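Local coordinates for pheromone cOB1/lipoprotein, YaeC family (PDB 4EF1) that probably binds methionine as a lipid-anchored substrate-binding protein of the NlpA family, and is made as the precursor of the sex pheromone cOB1, at residues A55-H60 with A80-P85; W114-T119 with A193-S198; I120-G125 with V133-A138. One frame throughout, in Å; residues are numbered along the deposited sequence.

Contact 1: residues A55-H60 with A80-P85; sequences ANYFQH and AIHLEP. With MSE (selenomethionine), chain C.
Y57 and H82 meet through the phenol oxygen: Y57 OH lies 2.7 Å from H82 ND1, a hydrogen bond in which either partner could be the donor. The two rings stand nearly perpendicular, their planes at 82°, and meet without any stacking of one on the other. Y57 gets there because its CG is anti to the backbone N (chi1 -180°), which carries the hydroxyl across to the strand 75-83. On the way the phenol passes I81, whose CG2 sits 3.4 Å from Y57 OH and whose CB packs 3.8 Å from Y57 CE1. The other nitrogen of H82 continues the chain of bonds: NE2 donates to E84 OE2 at 2.9 Å, nearly straight (168°) and in the imidazole plane, reaching the anti side of the carboxylate. Bonded at both nitrogens, the H82 ring is fixed in its rotation. The remaining oxygen, E84 OE1, accepts from the amino N of the bound selenomethionine at 2.8 Å, so H82 is a second-shell residue that positions a first-shell carboxylate. On the side of 55-60, H60 lays one ring face against the ligand, with the selenium over the ring centre and 3.5 Å from NE2, while the ligand's CE reaches the ring of F58 obliquely. Between the two strands in the mixed sheet runs 203-208, where I81 and H82 both face N203 in a classic beta bulge. Tyrosine, histidine and glutamate thus form a buried hydrogen-bonded chain that ends at the ligand's amino group, in the pocket of a periplasmic-binding-protein fold.

Contact 2: residues W114-T119 with A193-S198; sequences WPRVLT and ALEKES. With MSE (selenomethionine), chain C.
R116 and E195 form a bidentate, side-on salt bridge at the pocket of this periplasmic-binding-protein fold, joining helix 114-123 to the loop that follows strand 193-194. Two nitrogens of the guanidinium each take one carboxylate oxygen. R116 NE donates to E195 OE2 at 2.8 Å in an almost straight bond (171°), although it meets that oxygen from the syn side and well out of the carboxylate plane. R116 NH2 donates to E195 OE1, also at 2.8 Å, on the syn lone pair. Both oxygens lie close to the guanidinium plane, and the two flat groups are turned 30° from each other. The conformations account for this pairing: E195 is stretched out, CG anti to the backbone N, whereas R116 bends at chi3 (79°), turning its NE edge to the glutamate and bringing NH1 to the ligand. There R116 NH1 donates to OXT of selenomethionine at 2.9 Å, so one planar group holds the glutamate and the ligand carboxylate at different parts of its rim. D113 OD1 forms a further salt bridge at NH1, and E195 OE1 also accepts from the backbone N of V86. With two acidic side chains and the ligand carboxylate round it, the guanidinium probably stays positively charged in its buried setting and is held in its rotation. In one of two deposited conformers, T119 OG1 donates to R116 O at 3.0 Å and accepts from a water that also serves the K196 backbone N. A second water donates to that hydroxyl and, at 2.7 Å, to E195 OE2.

Contact 3: residues I120-G125 with V133-A138; sequences ILEDAG and VDRTTA
E122 and R135 reach each other from opposite directions because both chains are drawn out: E122 has CG anti to its own amide nitrogen (chi1 -176°), and R135 is extended from CG to NE (chi3 167°). The result is an end-on salt bridge at the surface, between the last turns of helix 114-123 and the loop that connects the two strands of the small antiparallel sheet, 127-129 and 143-146. The length of the two chains explains the reach, since even the nearest CA atoms, those of E122 and R135, are 12.0 Å apart. Carboxylate and guanidinium are nearly coplanar. R135 NH1 donates to the syn lone pair of E122 OE1 at 2.8 Å, and this oxygen lies at the edge of the guanidinium, near its plane. The companion bond, from R135 NH2 to E122 OE2, is weak at 3.4 Å, which makes the grip lopsided. The interface consists of this one pair of side chains, in keeping with the modest 78 Å² buried and with the exposure of R135. The R135 side chain also touches L129 of the small sheet. The helix itself stops in a Schellman motif: G125 leaves the helical conformation with positive phi (80°), just past the turn that carries E122. Across the salt bridge the loop shows the geometry of an Asx turn at D134, although the position of its OD1 is doubtful. At the helix end, G125 N bonds back to E122 O at 2.9 Å.

How the contacts relate
From the N terminus, contact 1 closes first: 55-60 and 80-85 bracket helix 61-71 and the first part of strand 75-83, and the loop is complete before contact 2 opens. Contact 2 closes a much longer loop, from 114-119 to 193-198, with contact 3 (120-125 with 133-138) nested inside it. Contacts 2 and 3 share helix 114-123, and their centres lie about 8 Å apart. Contacts 1 and 2 both touch the selenomethionine, one at its amino group and selenium, the other at its carboxylate. Contact 1 belongs to the six-stranded sheet, contact 2 joins the shared helix to the end of edge strand 193-194 of the five-stranded one, and contact 3 ties that helix to the outlying two-stranded sheet.

Contact 1: residues A55-H60 with A80-P85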
loop_
_atom_site.group_PDB
_atom_site.type_symbol
_atom_site.label_atom_id
_atom_site.label_comp_id
_atom_site.label_asym_id
_atom_site.label_seq_id
_atom_site.Cartn_x
_atom_site.Cartn_y
_atom_site.Cartn_z
ATOM N N ALA A 55 -7.600 16.001 -1.551
ATOM C CA ALA A 55 -7.702 14.618 -1.053
ATOM C C ALA A 55 -6.438 13.873 -1.467
ATOM O O ALA A 55 -5.698 14.325 -2.377
ATOM C CB ALA A 55 -8.917 13.925 -1.645
ATOM N N ASN A 56 -6.180 12.751 -0.823
ATOM C CA ASN A 56 -5.148 11.853 -1.329
ATOM C C ASN A 56 -5.624 10.404 -1.372
ATOM O O ASN A 56 -6.627 10.011 -0.742
ATOM C CB ASN A 56 -3.756 12.106 -0.708
ATOM C CG ASN A 56 -3.666 11.720 0.762
ATOM O OD1 ASN A 56 -4.217 10.682 1.212
ATOM N ND2 ASN A 56 -2.917 12.513 1.509
ATOM N N TYR A 57 -4.930 9.636 -2.198
ATOM C CA TYR A 57 -5.233 8.256 -2.480
ATOM C C TYR A 57 -3.896 7.511 -2.694
ATOM O O TYR A 57 -3.377 7.428 -3.815
ATOM C CB TYR A 57 -6.091 8.205 -3.755
ATOM C CG TYR A 57 -6.516 6.812 -4.210
ATOM C CD1 TYR A 57 -6.752 5.751 -3.307
ATOM C CD2 TYR A 57 -6.735 6.563 -5.568
ATOM C CE1 TYR A 57 -7.180 4.479 -3.763
ATOM C CE2 TYR A 57 -7.150 5.318 -6.018
ATOM C CZ TYR A 57 -7.364 4.277 -5.141
ATOM O OH TYR A 57 -7.797 3.088 -5.688
ATOM N N PHE A 58 -3.359 6.960 -1.603
ATOM C CA PHE A 58 -2.063 6.268 -1.635
ATOM C C PHE A 58 -1.792 5.365 -0.420
ATOM O O PHE A 58 -0.936 4.490 -0.507
ATOM C CB PHE A 58 -0.908 7.303 -1.780
ATOM C CG PHE A 58 -0.458 7.878 -0.474
ATOM C CD1 PHE A 58 -1.198 8.867 0.150
ATOM C CD2 PHE A 58 0.707 7.443 0.120
ATOM C CE1 PHE A 58 -0.791 9.386 1.350
ATOM C CE2 PHE A 58 1.117 7.957 1.337
ATOM C CZ PHE A 58 0.372 8.931 1.946
ATOM N N GLN A 59 -2.447 5.604 0.712
ATOM C CA GLN A 59 -2.094 4.931 1.985
ATOM C C GLN A 59 -3.186 4.055 2.553
ATOM O O GLN A 59 -4.371 4.308 2.310
ATOM C CB GLN A 59 -1.751 5.980 3.045
ATOM C CG GLN A 59 -2.893 6.858 3.528
ATOM C CD GLN A 59 -2.471 8.132 4.253
ATOM O OE1 GLN A 59 -1.561 8.117 5.090
ATOM N NE2 GLN A 59 -3.147 9.259 3.925
ATOM N N HIS A 60 -2.770 3.079 3.369
ATOM C CA HIS A 60 -3.659 2.246 4.158
ATOM C C HIS A 60 -3.811 2.817 5.560
ATOM O O HIS A 60 -3.075 3.716 5.924
ATOM C CB HIS A 60 -3.216 0.766 4.153
ATOM C CG HIS A 60 -1.761 0.509 4.537
ATOM N ND1 HIS A 60 -1.252 0.844 5.750
ATOM C CD2 HIS A 60 -0.771 -0.207 3.885
ATOM C CE1 HIS A 60 0.043 0.439 5.831
ATOM N NE2 HIS A 60 0.344 -0.208 4.698
ATOM N N ALA A 80 -12.178 3.164 2.339
ATOM C CA ALA A 80 -11.253 2.226 1.695
ATOM C C ALA A 80 -11.729 1.965 0.265
ATOM O O ALA A 80 -12.944 1.769 0.019
ATOM C CB ALA A 80 -11.222 0.921 2.447
ATOM N N ILE A 81 -10.774 1.856 -0.637
ATOM C CA ILE A 81 -11.048 1.618 -2.057
ATOM C C ILE A 81 -10.509 0.276 -2.577
ATOM O O ILE A 81 -11.180 -0.421 -3.322
ATOM C CB ILE A 81 -10.484 2.734 -2.891
ATOM C CG1 ILE A 81 -10.971 4.092 -2.421
ATOM C CG2 ILE A 81 -10.830 2.527 -4.370
ATOM C CD1 ILE A 81 -12.471 4.315 -2.368
ATOM N N HIS A 82 -9.308 -0.103 -2.167
ATOM C CA HIS A 82 -8.673 -1.340 -2.647
ATOM C C HIS A 82 -7.550 -1.846 -1.782
ATOM O O HIS A 82 -6.961 -1.093 -1.050
ATOM C CB HIS A 82 -8.136 -1.139 -4.061
ATOM C CG HIS A 82 -6.830 -0.369 -4.134
ATOM N ND1 HIS A 82 -6.780 0.950 -4.356
ATOM C CD2 HIS A 82 -5.517 -0.804 -4.073
ATOM C CE1 HIS A 82 -5.529 1.344 -4.435
ATOM N NE2 HIS A 82 -4.737 0.267 -4.236
ATOM N N LEU A 83 -7.204 -3.129 -1.974
ATOM C CA LEU A 83 -6.102 -3.835 -1.284
ATOM C C LEU A 83 -4.984 -4.140 -2.289
ATOM O O LEU A 83 -5.237 -4.377 -3.514
ATOM C CB LEU A 83 -6.591 -5.196 -0.749
ATOM C CG LEU A 83 -7.923 -5.321 -0.026
ATOM C CD1 LEU A 83 -8.196 -6.742 0.467
ATOM C CD2 LEU A 83 -7.972 -4.322 1.124
ATOM N N GLU A 84 -3.753 -4.167 -1.775
ATOM C CA GLU A 84 -2.568 -4.547 -2.548
ATOM C C GLU A 84 -1.774 -5.610 -1.749
ATOM O O GLU A 84 -0.821 -5.253 -1.029
ATOM C CB GLU A 84 -1.664 -3.324 -2.723
ATOM C CG GLU A 84 -2.242 -2.257 -3.579
ATOM C CD GLU A 84 -1.298 -1.078 -3.773
ATOM O OE1 GLU A 84 -0.053 -1.126 -3.436
ATOM O OE2 GLU A 84 -1.848 -0.088 -4.274
ATOM N N PRO A 85 -2.174 -6.891 -1.864
ATOM C CA PRO A 85 -1.450 -7.975 -1.190
ATOM C C PRO A 85 0.025 -7.841 -1.515
ATOM O O PRO A 85 0.406 -7.807 -2.701
ATOM C CB PRO A 85 -2.067 -9.247 -1.800
ATOM C CG PRO A 85 -3.414 -8.819 -2.259
ATOM C CD PRO A 85 -3.225 -7.418 -2.742
HETATM N N MSE C 301 -0.047 1.149 -1.873
HETATM C CA MSE C 301 0.692 0.741 -0.612
HETATM C C MSE C 301 0.254 -0.628 -0.083
HETATM O O MSE C 301 -0.952 -0.916 -0.045
HETATM O OXT MSE C 301 1.105 -1.430 0.388
HETATM C CB MSE C 301 0.583 1.802 0.483
HETATM C CG MSE C 301 1.439 1.549 1.730
HETATM SE SE MSE C 301 0.996 2.796 3.127
HETATM C CE MSE C 301 1.694 4.478 2.323
#

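Contact 2: residues W114-T119 with A193-S198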
loop_
_atom_site.group_PDB
_atom_site.type_symbol
_atom_site.label_atom_id
_atom_site.label_comp_id
_atom_site.label_asym_id
_atom_site.label_seq_id
_atom_site.Cartn_x
_atom_site.Cartn_y
_atom_site.Cartn_z
ATOM N N TRP A 114 5.647 -3.602 8.612
ATOM C CA TRP A 114 6.452 -4.677 9.242
ATOM C C TRP A 114 5.667 -5.907 9.581
ATOM O O TRP A 114 6.151 -6.992 9.323
ATOM C CB TRP A 114 7.232 -4.196 10.466
ATOM C CG TRP A 114 8.286 -3.157 10.148
ATOM C CD1 TRP A 114 8.672 -2.671 8.902
ATOM C CD2 TRP A 114 9.179 -2.504 11.092
ATOM N NE1 TRP A 114 9.695 -1.784 9.015
ATOM C CE2 TRP A 114 10.037 -1.623 10.299
ATOM C CE3 TRP A 114 9.334 -2.540 12.465
ATOM C CZ2 TRP A 114 11.013 -0.845 10.880
ATOM C CZ3 TRP A 114 10.291 -1.735 13.043
ATOM C CH2 TRP A 114 11.107 -0.892 12.273
ATOM N N PRO A 115 4.448 -5.749 10.144
ATOM C CA PRO A 115 3.630 -6.921 10.407
ATOM C C PRO A 115 3.301 -7.806 9.194
ATOM O O PRO A 115 3.001 -8.997 9.370
ATOM C CB PRO A 115 2.345 -6.326 10.988
ATOM C CG PRO A 115 2.767 -5.042 11.639
ATOM C CD PRO A 115 3.796 -4.519 10.663
ATOM N N ARG A 116 3.315 -7.214 8.017
ATOM C CA ARG A 116 2.996 -7.893 6.775
ATOM C C ARG A 116 4.086 -8.897 6.359
ATOM O O ARG A 116 3.770 -9.995 5.949
ATOM C CB ARG A 116 2.756 -6.865 5.682
ATOM C CG ARG A 116 1.708 -5.796 6.016
ATOM C CD ARG A 116 1.477 -4.769 4.943
ATOM N NE ARG A 116 0.616 -5.210 3.838
ATOM C CZ ARG A 116 0.344 -4.464 2.774
ATOM N NH1 ARG A 116 0.787 -3.204 2.698
ATOM N NH2 ARG A 116 -0.444 -4.938 1.829
ATOM N N VAL A 117 5.358 -8.515 6.437
ATOM C CA VAL A 117 6.445 -9.464 6.178
ATOM C C VAL A 117 6.452 -10.539 7.272
ATOM O O VAL A 117 6.681 -11.719 6.984
ATOM C CB VAL A 117 7.832 -8.789 6.044
ATOM C CG1 VAL A 117 8.351 -8.371 7.425
ATOM C CG2 VAL A 117 8.820 -9.741 5.344
ATOM N N LEU A 118 6.170 -10.138 8.527
ATOM C CA LEU A 118 6.083 -11.086 9.626
ATOM C C LEU A 118 4.941 -12.122 9.397
ATOM O O LEU A 118 5.171 -13.311 9.634
ATOM C CB LEU A 118 5.924 -10.359 10.977
ATOM C CG LEU A 118 7.130 -9.539 11.474
ATOM C CD1 LEU A 118 6.864 -8.898 12.823
ATOM C CD2 LEU A 118 8.367 -10.404 11.585
ATOM N N THR A 119 3.751 -11.676 8.921
ATOM C CA THR A 119 2.641 -12.599 8.634
ATOM C C THR A 119 3.012 -13.507 7.445
ATOM O O THR A 119 2.664 -14.686 7.422
ATOM C CB THR A 119 1.278 -11.925 8.292
ATOM O OG1 THR A 119 1.317 -11.291 7.002
ATOM C CG2 THR A 119 0.819 -10.949 9.385
ATOM N N ALA A 193 6.604 -15.127 -2.247
ATOM C CA ALA A 193 5.618 -15.323 -1.164
ATOM C C ALA A 193 4.760 -14.080 -1.180
ATOM O O ALA A 193 5.262 -13.001 -1.426
ATOM C CB ALA A 193 6.300 -15.507 0.188
ATOM N N LEU A 194 3.466 -14.251 -0.991
ATOM C CA LEU A 194 2.496 -13.162 -1.054
ATOM C C LEU A 194 1.616 -13.149 0.194
ATOM O O LEU A 194 1.181 -14.177 0.661
ATOM C CB LEU A 194 1.621 -13.345 -2.295
ATOM C CG LEU A 194 0.869 -12.121 -2.840
ATOM C CD1 LEU A 194 1.857 -11.067 -3.310
ATOM C CD2 LEU A 194 -0.067 -12.576 -3.965
ATOM N N GLU A 195 1.331 -11.976 0.681
ATOM C CA GLU A 195 0.405 -11.748 1.810
ATOM C C GLU A 195 -0.957 -12.335 1.483
ATOM O O GLU A 195 -1.423 -12.254 0.319
ATOM C CB GLU A 195 0.271 -10.248 2.016
ATOM C CG GLU A 195 -0.657 -9.782 3.131
ATOM C CD GLU A 195 -0.701 -8.279 3.161
ATOM O OE1 GLU A 195 -0.906 -7.705 2.105
ATOM O OE2 GLU A 195 -0.569 -7.669 4.236
ATOM N N LYS A 196 -1.566 -13.000 2.451
ATOM C CA LYS A 196 -2.803 -13.723 2.131
ATOM C C LYS A 196 -4.036 -12.951 2.546
ATOM O O LYS A 196 -4.970 -12.853 1.767
ATOM C CB LYS A 196 -2.785 -15.180 2.606
ATOM C CG LYS A 196 -2.947 -15.465 4.072
ATOM C CD LYS A 196 -2.922 -16.977 4.270
ATOM C CE LYS A 196 -3.020 -17.355 5.739
ATOM N NZ LYS A 196 -2.751 -18.798 5.969
ATOM N N GLU A 197 -4.021 -12.359 3.735
ATOM C CA GLU A 197 -5.166 -11.587 4.230
ATOM C C GLU A 197 -4.726 -10.102 4.344
ATOM O O GLU A 197 -4.070 -9.697 5.314
ATOM C CB GLU A 197 -5.675 -12.187 5.559
ATOM C CG GLU A 197 -6.879 -11.481 6.190
ATOM C CD GLU A 197 -8.016 -11.194 5.213
ATOM O OE1 GLU A 197 -7.921 -10.201 4.464
ATOM O OE2 GLU A 197 -9.022 -11.931 5.225
ATOM N N SER A 198 -5.104 -9.311 3.336
ATOM C CA SER A 198 -4.660 -7.924 3.221
ATOM C C SER A 198 -5.702 -6.911 3.680
ATOM O O SER A 198 -5.450 -5.701 3.597
ATOM C CB SER A 198 -4.263 -7.637 1.763
ATOM O OG SER A 198 -5.346 -7.858 0.881
HETATM N N MSE C 301 -0.047 1.149 -1.873
HETATM C CA MSE C 301 0.692 0.741 -0.612
HETATM C C MSE C 301 0.254 -0.628 -0.083
HETATM O O MSE C 301 -0.952 -0.916 -0.045
HETATM O OXT MSE C 301 1.105 -1.430 0.388
HETATM C CB MSE C 301 0.583 1.802 0.483
HETATM C CG MSE C 301 1.439 1.549 1.730
HETATM SE SE MSE C 301 0.996 2.796 3.127
HETATM C CE MSE C 301 1.694 4.478 2.323
HETATM O O HOH W 1 0.013 -13.261 4.999
HETATM O O HOH W 2 -0.592 -9.166 6.480
#

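Contact 3: residues I120-G125 with V133-A138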
loop_
_atom_site.group_PDB
_atom_site.type_symbol
_atom_site.label_atom_id
_atom_site.label_comp_id
_atom_site.label_asym_id
_atom_site.label_seq_id
_atom_site.Cartn_x
_atom_site.Cartn_y
_atom_site.Cartn_z
ATOM N N ILE A 120 3.708 -12.965 6.458
ATOM C CA ILE A 120 4.126 -13.802 5.304
ATOM C C ILE A 120 5.059 -14.954 5.812
ATOM O O ILE A 120 4.827 -16.109 5.535
ATOM C CB ILE A 120 4.788 -12.978 4.194
ATOM C CG1 ILE A 120 3.752 -12.106 3.474
ATOM C CG2 ILE A 120 5.575 -13.889 3.216
ATOM C CD1 ILE A 120 4.365 -11.020 2.621
ATOM N N LEU A 121 6.079 -14.598 6.598
ATOM C CA LEU A 121 7.033 -15.569 7.101
ATOM C C LEU A 121 6.361 -16.591 8.088
ATOM O O LEU A 121 6.694 -17.785 8.062
ATOM C CB LEU A 121 8.251 -14.872 7.732
ATOM C CG LEU A 121 9.072 -14.045 6.728
ATOM C CD1 LEU A 121 10.064 -13.159 7.455
ATOM C CD2 LEU A 121 9.714 -14.911 5.629
ATOM N N GLU A 122 5.408 -16.112 8.908
ATOM C CA GLU A 122 4.591 -16.996 9.752
ATOM C C GLU A 122 3.745 -17.979 8.913
ATOM O O GLU A 122 3.736 -19.188 9.191
ATOM C CB GLU A 122 3.676 -16.176 10.706
ATOM C CG GLU A 122 2.865 -17.025 11.673
ATOM C CD GLU A 122 2.459 -16.305 12.956
ATOM O OE1 GLU A 122 1.947 -15.195 12.873
ATOM O OE2 GLU A 122 2.581 -16.884 14.046
ATOM N N ASP A 123 3.046 -17.476 7.889
ATOM C CA ASP A 123 2.240 -18.349 7.005
ATOM C C ASP A 123 3.108 -19.425 6.369
ATOM O O ASP A 123 2.681 -20.569 6.256
ATOM C CB ASP A 123 1.562 -17.573 5.874
ATOM C CG ASP A 123 0.529 -16.585 6.356
ATOM O OD1 ASP A 123 0.048 -16.688 7.503
ATOM O OD2 ASP A 123 0.217 -15.695 5.535
ATOM N N ALA A 124 4.339 -19.063 6.004
ATOM C CA ALA A 124 5.315 -20.005 5.441
ATOM C C ALA A 124 5.921 -20.969 6.471
ATOM O O ALA A 124 6.705 -21.839 6.109
ATOM C CB ALA A 124 6.462 -19.247 4.774
ATOM N N GLY A 125 5.641 -20.764 7.753
ATOM C CA GLY A 125 6.158 -21.632 8.789
ATOM C C GLY A 125 7.600 -21.360 9.184
ATOM O O GLY A 125 8.199 -22.177 9.877
ATOM N N VAL A 133 2.011 -11.140 22.282
ATOM C CA VAL A 133 2.468 -10.033 21.462
ATOM C C VAL A 133 1.238 -9.258 21.023
ATOM O O VAL A 133 0.189 -9.848 20.734
ATOM C CB VAL A 133 3.235 -10.474 20.177
ATOM C CG1 VAL A 133 2.396 -11.374 19.271
ATOM C CG2 VAL A 133 3.655 -9.261 19.376
ATOM N N ASP A 134 1.376 -7.936 20.974
ATOM C CA ASP A 134 0.376 -7.121 20.340
ATOM C C ASP A 134 0.597 -7.247 18.829
ATOM O O ASP A 134 1.453 -6.562 18.265
ATOM C CB ASP A 134 0.493 -5.670 20.816
ATOM C CG ASP A 134 -0.492 -4.744 20.126
ATOM O OD1 ASP A 134 -1.225 -5.200 19.207
ATOM O OD2 ASP A 134 -0.521 -3.551 20.510
ATOM N N ARG A 135 -0.167 -8.118 18.168
ATOM C CA ARG A 135 -0.024 -8.353 16.701
ATOM C C ARG A 135 -0.338 -7.171 15.791
ATOM O O ARG A 135 0.094 -7.117 14.628
ATOM C CB ARG A 135 -0.887 -9.551 16.266
ATOM C CG ARG A 135 -0.386 -10.863 16.833
ATOM C CD ARG A 135 -1.226 -12.053 16.429
ATOM N NE ARG A 135 -0.502 -13.271 16.763
ATOM C CZ ARG A 135 0.350 -13.921 15.964
ATOM N NH1 ARG A 135 0.606 -13.526 14.710
ATOM N NH2 ARG A 135 0.932 -15.017 16.432
ATOM N N THR A 136 -1.086 -6.220 16.319
ATOM C CA THR A 136 -1.479 -5.016 15.573
ATOM C C THR A 136 -0.257 -4.114 15.254
ATOM O O THR A 136 -0.188 -3.516 14.189
ATOM C CB THR A 136 -2.570 -4.233 16.372
ATOM O OG1 THR A 136 -2.040 -3.830 17.645
ATOM C CG2 THR A 136 -3.838 -5.122 16.628
ATOM N N THR A 137 0.705 -4.074 16.180
ATOM C CA THR A 137 1.925 -3.259 16.072
ATOM C C THR A 137 3.197 -4.140 16.084
ATOM O O THR A 137 4.214 -3.755 16.677
ATOM C CB THR A 137 1.971 -2.293 17.290
ATOM O OG1 THR A 137 2.076 -3.054 18.509
ATOM C CG2 THR A 137 0.722 -1.435 17.344
ATOM N N ALA A 138 3.145 -5.303 15.419
ATOM C CA ALA A 138 4.241 -6.267 15.497
ATOM C C ALA A 138 5.527 -5.687 14.908
ATOM O O ALA A 138 5.510 -4.996 13.880
ATOM C CB ALA A 138 3.884 -7.616 14.855
#